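PDB 4EVU: putative periplasmic protein ydgH from Salmonella enterica subsp. enterica serovar Typhimurium, which is of unknown function but carries a C-terminal YdgH/BhsA/McbA-like (DUF1471) domain, the part described here, and is probably a secreted or periplasmic protein. Local coordinates for residues B[33-38]-B[64-69]. Numbering follows the deposited sequence.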
loop_
_atom_site.group_PDB
_atom_site.type_symbol
_atom_site.label_atom_id
_atom_site.label_comp_id
_atom_site.label_asym_id
_atom_site.label_seq_id
_atom_site.Cartn_x
_atom_site.Cartn_y
_atom_site.Cartn_z
ATOM N N THR B 33 4.682 3.887 -1.346
ATOM C CA THR B 33 4.974 5.316 -1.197
ATOM C C THR B 33 4.338 6.092 -2.337
ATOM O O THR B 33 3.681 7.115 -2.106
ATOM C CB THR B 33 6.518 5.580 -1.113
ATOM O OG1 THR B 33 7.018 4.941 0.064
ATOM C CG2 THR B 33 6.862 7.086 -1.075
ATOM N N GLU B 34 4.526 5.620 -3.566
ATOM C CA GLU B 34 4.003 6.326 -4.734
ATOM C C GLU B 34 2.461 6.327 -4.781
ATOM O O GLU B 34 1.840 7.356 -5.065
ATOM C CB GLU B 34 4.660 5.749 -6.022
ATOM C CG GLU B 34 6.221 5.987 -6.071
ATOM C CD GLU B 34 6.959 5.407 -7.295
ATOM O OE1 GLU B 34 6.270 4.903 -8.225
ATOM O OE2 GLU B 34 8.243 5.466 -7.323
ATOM N N ILE B 35 1.827 5.204 -4.450
ATOM C CA ILE B 35 0.368 5.178 -4.406
ATOM C C ILE B 35 -0.202 6.028 -3.249
ATOM O O ILE B 35 -1.238 6.681 -3.432
ATOM C CB ILE B 35 -0.258 3.739 -4.479
ATOM C CG1 ILE B 35 -1.733 3.825 -4.861
ATOM C CG2 ILE B 35 -0.000 2.959 -3.224
ATOM C CD1 ILE B 35 -1.987 4.502 -6.225
ATOM N N SER B 36 0.445 6.021 -2.083
ATOM C CA SER B 36 0.036 6.862 -0.983
ATOM C C SER B 36 0.081 8.330 -1.362
ATOM O O SER B 36 -0.821 9.090 -0.986
ATOM C CB SER B 36 0.917 6.637 0.241
ATOM O OG SER B 36 0.777 5.317 0.751
ATOM N N TYR B 37 1.103 8.716 -2.110
ATOM C CA TYR B 37 1.206 10.070 -2.620
ATOM C C TYR B 37 0.010 10.434 -3.516
ATOM O O TYR B 37 -0.519 11.536 -3.415
ATOM C CB TYR B 37 2.549 10.220 -3.354
ATOM C CG TYR B 37 2.737 11.547 -4.016
ATOM C CD1 TYR B 37 3.221 12.639 -3.315
ATOM C CD2 TYR B 37 2.386 11.732 -5.352
ATOM C CE1 TYR B 37 3.390 13.881 -3.942
ATOM C CE2 TYR B 37 2.554 12.961 -5.990
ATOM C CZ TYR B 37 3.038 14.043 -5.269
ATOM O OH TYR B 37 3.224 15.274 -5.886
ATOM N N GLN B 38 -0.398 9.511 -4.388
ATOM C CA GLN B 38 -1.541 9.755 -5.261
ATOM C C GLN B 38 -2.819 9.901 -4.457
ATOM O O GLN B 38 -3.618 10.783 -4.743
ATOM C CB GLN B 38 -1.706 8.656 -6.320
ATOM C CG GLN B 38 -0.534 8.601 -7.322
ATOM C CD GLN B 38 -0.397 9.863 -8.144
ATOM O OE1 GLN B 38 -1.390 10.469 -8.515
ATOM N NE2 GLN B 38 0.833 10.276 -8.408
ATOM N N ILE B 64 -3.340 -0.516 -9.755
ATOM C CA ILE B 64 -4.012 -0.728 -8.469
ATOM C C ILE B 64 -5.293 0.121 -8.480
ATOM O O ILE B 64 -5.292 1.207 -9.027
ATOM C CB ILE B 64 -3.061 -0.375 -7.271
ATOM C CG1 ILE B 64 -3.704 -0.744 -5.967
ATOM C CG2 ILE B 64 -2.582 1.077 -7.305
ATOM C CD1 ILE B 64 -2.803 -0.695 -4.740
ATOM N N THR B 65 -6.378 -0.429 -7.960
ATOM C CA THR B 65 -7.627 0.295 -7.730
ATOM C C THR B 65 -7.752 0.481 -6.242
ATOM O O THR B 65 -7.545 -0.435 -5.476
ATOM C CB THR B 65 -8.811 -0.503 -8.320
ATOM O OG1 THR B 65 -8.657 -0.578 -9.733
ATOM C CG2 THR B 65 -10.127 0.164 -8.008
ATOM N N ILE B 66 -8.010 1.718 -5.835
ATOM C CA ILE B 66 -8.015 2.086 -4.441
ATOM C C ILE B 66 -9.183 2.947 -4.134
ATOM O O ILE B 66 -9.546 3.810 -4.945
ATOM C CB ILE B 66 -6.804 3.016 -4.151
ATOM C CG1 ILE B 66 -5.555 2.211 -3.974
ATOM C CG2 ILE B 66 -7.013 3.883 -2.874
ATOM C CD1 ILE B 66 -5.090 2.144 -2.493
ATOM N N SER B 67 -9.692 2.778 -2.909
ATOM C CA SER B 67 -10.591 3.776 -2.372
ATOM C C SER B 67 -10.170 4.141 -0.953
ATOM O O SER B 67 -9.604 3.337 -0.235
ATOM C CB SER B 67 -11.999 3.287 -2.374
ATOM O OG SER B 67 -12.180 2.221 -1.518
ATOM N N ALA B 68 -10.492 5.375 -0.581
ATOM C CA ALA B 68 -10.169 5.937 0.723
ATOM C C ALA B 68 -11.233 6.897 1.194
ATOM O O ALA B 68 -11.715 7.744 0.443
ATOM C CB ALA B 68 -8.825 6.676 0.688
ATOM N N ASP B 69 -11.587 6.756 2.452
ATOM C CA ASP B 69 -12.453 7.726 3.125
ATOM C C ASP B 69 -11.600 8.978 3.445
ATOM O O ASP B 69 -10.406 8.856 3.773
ATOM C CB ASP B 69 -12.966 7.148 4.420
ATOM C CG ASP B 69 -14.129 6.202 4.283
ATOM O OD1 ASP B 69 -14.862 6.261 3.277
ATOM O OD2 ASP B 69 -14.347 5.424 5.273
#
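Ile-35, on helix 32-45, reaches across to strand 63-71 and meets Ile-64 and Ile-66, two residues that project from the same face of the strand. The closest approach is methyl to methyl, Ile-35 CD1 to Ile-64 CG2 at 3.6 Å. Ile-35 CG1 lies 3.8 Å from that same Ile-64 CG2, so the CG1-CD1 arm of Ile-35 lies against the CG2 methyl of Ile-64. With CG1 of Ile-35 anti to the backbone N (chi1 -162°), this longer arm is carried out from the helix to the strand. Ile-66 touches more lightly, its CG1 4.2 Å from Ile-35 CG1. All three residues are buried, and their side chains are purely hydrocarbon: Ile-35 suits the sheet-facing side of the helix, and branching at CB suits Ile-64 and Ile-66 to an extended backbone while giving broad apolar surfaces. Phe-25 and Tyr-29 also pack on Ile-35, Val-39 of the same helix reaches Ile-66, and Met-32 of the second subunit packs on both Ile-35 and Ile-66. Backbone hydrogen bonds between Ile-64 and Gly-27 and between Ile-66 and Phe-25 tie the strand to its antiparallel neighbour 21-28. The arrangement is typical of a small alpha/beta domain, here the YdgH/BhsA/McbA-like fold, in which helix 32-45 packs its apolar side on one face of a mixed sheet whose strand 63-71 lies between strands 50-57 and 21-28.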